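Local coordinates for extracellular solute-binding protein, family 3 (Methylophaga aminisulfidivorans MP, PDB 5SV6) that is of unknown function but has a periplasmic binding protein-like architecture and probably serves the methanol dehydrogenase system of this methylotroph, at residues A[110-115]-A[252-257]; A[46-51]-A[103-108]. All blocks are in the same frame, centred on the assembly; numbering follows the deposited sequence.

Interaction 1. Residues A[110-115]-A[252-257]; sequences VDKGDP and EQSIAV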
# COMPACT_ATOMS: atom_id res chain seq x y z
N VAL A 110 -5.55 7.19 0.58
CA VAL A 110 -4.68 7.83 -0.40
C VAL A 110 -3.57 8.54 0.38
O VAL A 110 -3.67 8.70 1.60
CB VAL A 110 -5.42 8.86 -1.29
CG1 VAL A 110 -6.57 8.20 -2.08
CG2 VAL A 110 -5.92 10.05 -0.47
N ASP A 111 -2.49 8.93 -0.30
CA ASP A 111 -1.46 9.73 0.36
C ASP A 111 -2.07 11.04 0.84
O ASP A 111 -2.87 11.65 0.13
CB ASP A 111 -0.30 10.06 -0.57
CG ASP A 111 0.53 8.84 -0.96
OD1 ASP A 111 0.37 7.76 -0.36
OD2 ASP A 111 1.38 8.99 -1.88
N LYS A 112 -1.70 11.48 2.04
CA LYS A 112 -2.10 12.80 2.53
C LYS A 112 -1.72 13.86 1.50
O LYS A 112 -0.63 13.82 0.94
CB LYS A 112 -1.40 13.10 3.85
CG LYS A 112 -1.66 14.52 4.37
CD LYS A 112 -3.16 14.77 4.56
CE LYS A 112 -3.43 16.25 4.83
NZ LYS A 112 -4.88 16.55 5.04
N GLY A 113 -2.62 14.80 1.22
CA GLY A 113 -2.28 15.90 0.33
C GLY A 113 -2.33 15.60 -1.16
O GLY A 113 -1.91 16.44 -1.96
N ASP A 114 -2.79 14.40 -1.53
CA ASP A 114 -3.11 14.06 -2.92
C ASP A 114 -3.85 15.25 -3.53
O ASP A 114 -4.88 15.66 -3.01
CB ASP A 114 -4.00 12.80 -2.93
CG ASP A 114 -4.32 12.28 -4.33
OD1 ASP A 114 -4.60 13.08 -5.24
OD2 ASP A 114 -4.32 11.03 -4.51
N PRO A 115 -3.32 15.81 -4.63
CA PRO A 115 -3.83 17.06 -5.22
C PRO A 115 -5.23 16.93 -5.82
O PRO A 115 -5.89 17.95 -6.04
CB PRO A 115 -2.81 17.37 -6.32
CG PRO A 115 -1.58 16.61 -5.92
CD PRO A 115 -2.09 15.35 -5.30
N GLU A 252 2.15 9.36 4.86
CA GLU A 252 0.94 9.49 5.67
C GLU A 252 -0.26 9.12 4.81
O GLU A 252 -0.34 9.49 3.64
CB GLU A 252 0.79 10.92 6.20
CG GLU A 252 1.82 11.29 7.27
CD GLU A 252 1.68 12.73 7.73
OE1 GLU A 252 1.05 13.54 7.01
OE2 GLU A 252 2.19 13.05 8.82
N GLN A 253 -1.20 8.38 5.40
CA GLN A 253 -2.39 7.95 4.66
C GLN A 253 -3.66 8.63 5.18
O GLN A 253 -3.85 8.75 6.39
CB GLN A 253 -2.53 6.43 4.73
CG GLN A 253 -1.33 5.69 4.15
CD GLN A 253 -1.17 5.94 2.67
OE1 GLN A 253 -2.01 5.53 1.87
NE2 GLN A 253 -0.10 6.65 2.29
N SER A 254 -4.54 9.03 4.27
CA SER A 254 -5.76 9.75 4.62
C SER A 254 -6.98 9.19 3.90
O SER A 254 -6.86 8.52 2.88
CB SER A 254 -5.65 11.23 4.24
OG SER A 254 -4.59 11.88 4.93
N ILE A 255 -8.16 9.49 4.43
CA ILE A 255 -9.42 9.29 3.70
C ILE A 255 -9.51 10.37 2.64
O ILE A 255 -9.08 11.50 2.89
CB ILE A 255 -10.64 9.46 4.64
CG1 ILE A 255 -10.55 8.54 5.87
CG2 ILE A 255 -11.93 9.25 3.89
CD1 ILE A 255 -10.58 7.07 5.55
N ALA A 256 -10.07 10.07 1.47
CA ALA A 256 -10.27 11.08 0.43
C ALA A 256 -11.74 11.28 0.12
O ALA A 256 -12.51 10.31 0.06
CB ALA A 256 -9.52 10.71 -0.84
N VAL A 257 -12.13 12.54 -0.08
CA VAL A 257 -13.45 12.87 -0.63
C VAL A 257 -13.22 13.89 -1.75
O VAL A 257 -12.13 14.43 -1.87
CB VAL A 257 -14.38 13.48 0.45
CG1 VAL A 257 -14.47 12.56 1.67
CG2 VAL A 257 -13.88 14.85 0.87
O HOH W 1 -1.73 5.74 -0.76
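Val110 and Ser254 form an antiparallel hydrogen-bonded pair: Val110 N reaches Ser254 O at 3.0 Å, and Ser254 N returns to Val110 O at 2.8 Å. One residue on, Asp111 faces Gln253 as a non-hydrogen-bonded pair, and Lys112 N donates to Glu252 O at 2.9 Å. This ladder joins strand 106-111 to strand 247-257 in the mixed sheet of the solute-binding-protein fold, just where 106-111 runs out into a type II turn, Asp111 to Asp114. Among side chains, Gln253 NE2 gives a hydrogen to Asp111 OD1 at 2.9 Å, on the anti side, 24° out of the carboxylate plane, which stands 86° from that of the amide. Water 1 donates to the same OD1 and to Gln253 OE1, so both ends of the amide are engaged; replacing Gln253 by a leucine would probably cost Asp111 OD1 its amide donor and water 1 one of its two acceptors. Apolar contact is slight: with Val110 CG1 anti to the carbonyl carbon (chi1 -59°), CG2 falls between the backbone N and that carbon and meets Ala256 CB at 3.7 Å. Lys112 CD passes Ser254 OG at 3.2 Å, while Lys112 NZ and that hydroxyl both bond Ser120 O.

Interaction 2. Residues A[46-51]-A[103-108]; sequences TLKVCA and QCDVVM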
# COMPACT_ATOMS: atom_id res chain seq x y z
N THR A 46 -26.38 7.55 4.83
CA THR A 46 -25.47 6.48 4.44
C THR A 46 -24.08 7.00 4.07
O THR A 46 -23.93 8.15 3.66
CB THR A 46 -25.99 5.70 3.23
OG1 THR A 46 -25.75 6.45 2.03
CG2 THR A 46 -27.48 5.41 3.37
N LEU A 47 -23.07 6.15 4.21
CA LEU A 47 -21.71 6.50 3.78
C LEU A 47 -21.35 5.64 2.58
O LEU A 47 -21.15 4.43 2.72
CB LEU A 47 -20.70 6.27 4.91
CG LEU A 47 -19.28 6.78 4.66
CD1 LEU A 47 -19.25 8.31 4.71
CD2 LEU A 47 -18.28 6.19 5.66
N LYS A 48 -21.30 6.24 1.40
CA LYS A 48 -21.00 5.49 0.19
C LYS A 48 -19.49 5.42 -0.02
O LYS A 48 -18.86 6.42 -0.36
CB LYS A 48 -21.69 6.09 -1.03
CG LYS A 48 -23.20 6.11 -0.94
CD LYS A 48 -23.83 6.73 -2.18
CE LYS A 48 -23.65 5.83 -3.39
NZ LYS A 48 -24.54 6.22 -4.54
N VAL A 49 -18.93 4.23 0.17
CA VAL A 49 -17.49 4.03 0.10
C VAL A 49 -17.10 3.33 -1.19
O VAL A 49 -17.55 2.22 -1.46
CB VAL A 49 -17.00 3.19 1.30
CG1 VAL A 49 -15.52 2.80 1.15
CG2 VAL A 49 -17.26 3.94 2.62
N CYS A 50 -16.27 4.01 -1.99
CA CYS A 50 -15.69 3.42 -3.20
C CYS A 50 -14.68 2.35 -2.77
O CYS A 50 -13.76 2.65 -2.01
CB CYS A 50 -14.95 4.50 -4.02
SG CYS A 50 -15.81 6.10 -4.27
N ALA A 51 -14.85 1.12 -3.24
CA ALA A 51 -13.90 0.05 -2.87
C ALA A 51 -13.69 -0.97 -3.96
O ALA A 51 -14.57 -1.23 -4.78
CB ALA A 51 -14.33 -0.66 -1.56
N GLN A 103 -19.78 8.55 -8.21
CA GLN A 103 -20.37 7.23 -8.04
C GLN A 103 -20.37 6.81 -6.58
O GLN A 103 -21.01 5.83 -6.19
CB GLN A 103 -19.60 6.19 -8.85
CG GLN A 103 -19.54 6.46 -10.33
CD GLN A 103 -20.90 6.43 -10.97
OE1 GLN A 103 -21.43 7.47 -11.38
NE2 GLN A 103 -21.49 5.24 -11.07
N CYS A 104 -19.63 7.56 -5.77
CA CYS A 104 -19.47 7.31 -4.35
C CYS A 104 -18.68 8.48 -3.79
O CYS A 104 -18.19 9.32 -4.55
CB CYS A 104 -18.79 5.96 -4.06
SG CYS A 104 -17.49 5.48 -5.22
N ASP A 105 -18.55 8.52 -2.47
CA ASP A 105 -18.18 9.75 -1.79
C ASP A 105 -16.90 9.67 -1.00
O ASP A 105 -16.35 10.69 -0.63
CB ASP A 105 -19.32 10.16 -0.86
CG ASP A 105 -20.61 10.39 -1.61
OD1 ASP A 105 -20.54 10.76 -2.81
OD2 ASP A 105 -21.68 10.17 -1.02
N VAL A 106 -16.42 8.46 -0.75
CA VAL A 106 -15.26 8.26 0.13
C VAL A 106 -14.31 7.24 -0.46
O VAL A 106 -14.74 6.18 -0.92
CB VAL A 106 -15.72 7.78 1.52
CG1 VAL A 106 -14.54 7.35 2.37
CG2 VAL A 106 -16.53 8.88 2.22
N VAL A 107 -13.02 7.56 -0.47
CA VAL A 107 -11.98 6.58 -0.74
C VAL A 107 -11.14 6.37 0.52
O VAL A 107 -10.67 7.34 1.13
CB VAL A 107 -11.11 6.97 -1.95
CG1 VAL A 107 -9.88 6.07 -2.04
CG2 VAL A 107 -11.94 6.85 -3.22
N MSE A 108 -10.95 5.12 0.91
CA MSE A 108 -10.41 4.82 2.25
C MSE A 108 -8.94 5.17 2.48
O MSE A 108 -8.56 5.53 3.59
CB MSE A 108 -10.67 3.36 2.64
CG MSE A 108 -12.15 3.03 2.85
SE MSE A 108 -13.03 4.18 4.18
CE MSE A 108 -11.94 3.79 5.76
O HOH W 2 -21.95 9.07 1.26
O HOH W 3 -23.08 4.57 -6.95
O HOH W 4 -11.58 2.79 -0.56
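Cys50 and Cys104 are joined covalently, SG to SG at 2.0 Å, with a disulfide torsion of 118°. Cys104 SG, turned between its own backbone N and carbonyl carbon (chi1 36°), meets Cys50 SG, which lies beside its own backbone N; Lys98 of helix 94-99 packs on both cysteines.

Backbone hydrogen bonds follow the disulfide along the chain, from Asp105 to Val106. Lys48 O accepts from Asp105 N at 3.0 Å and more weakly from Val106 N; Cys50 N donates to Val106 O at 2.9 Å. Val49 and Val106 thus form a parallel bridge.

Three waters extend the polar contact. Water 2 accepts from Lys48 N and donates to Thr46 O and Asp105 OD2, while Asp105 OD1 makes a salt bridge with Arg258. Water 3 spans Lys48 NZ and Gln103 O, and water 4 links Cys50 O with Met108 N.

Apolar contacts fall into two groups. With Val49 and Val106, Leu47 and selenomethionine Met108 make one: Leu47 CD1 meets Val106 CG2 at 3.7 Å, the side chains crossing at about a right angle, and Val49 CG1 meets Met108 CG at 3.8 Å. In the other, Val107 CG2 touches Cys50 CB at 3.9 Å, next to the disulfide.

The parallel neighbours, strands 47-52 and 106-111, with helices 66-77 and 94-99 in the intervening chain and packed against them, are the alpha/beta arrangement characteristic of a periplasmic binding protein lobe, here with a disulfide tying strand 47-52 to the loop that leads into strand 106-111.

From the N terminus, strand 47-52 is met again by 103-108 after 51 intervening residues that include helices 66-77 and 94-99 and strand 82-87; interaction 2 closes that loop. Interaction 1 opens directly afterwards, at the end of the same strand 106-111, and closes a longer loop of 136 residues when the chain returns at 252-257. The two loops therefore follow in series, neither nested nor crossed. Strand 106-111 lies between its partners, parallel to 47-52 and antiparallel to 247-257, and the centres of interactions 1 and 2 are about 14 Å apart. Direct contact supports the continuity: Ala256 N lies 2.8 Å from Val107 O, a probable hydrogen bond, and Ile255 CG2 packs on Val106 CG1.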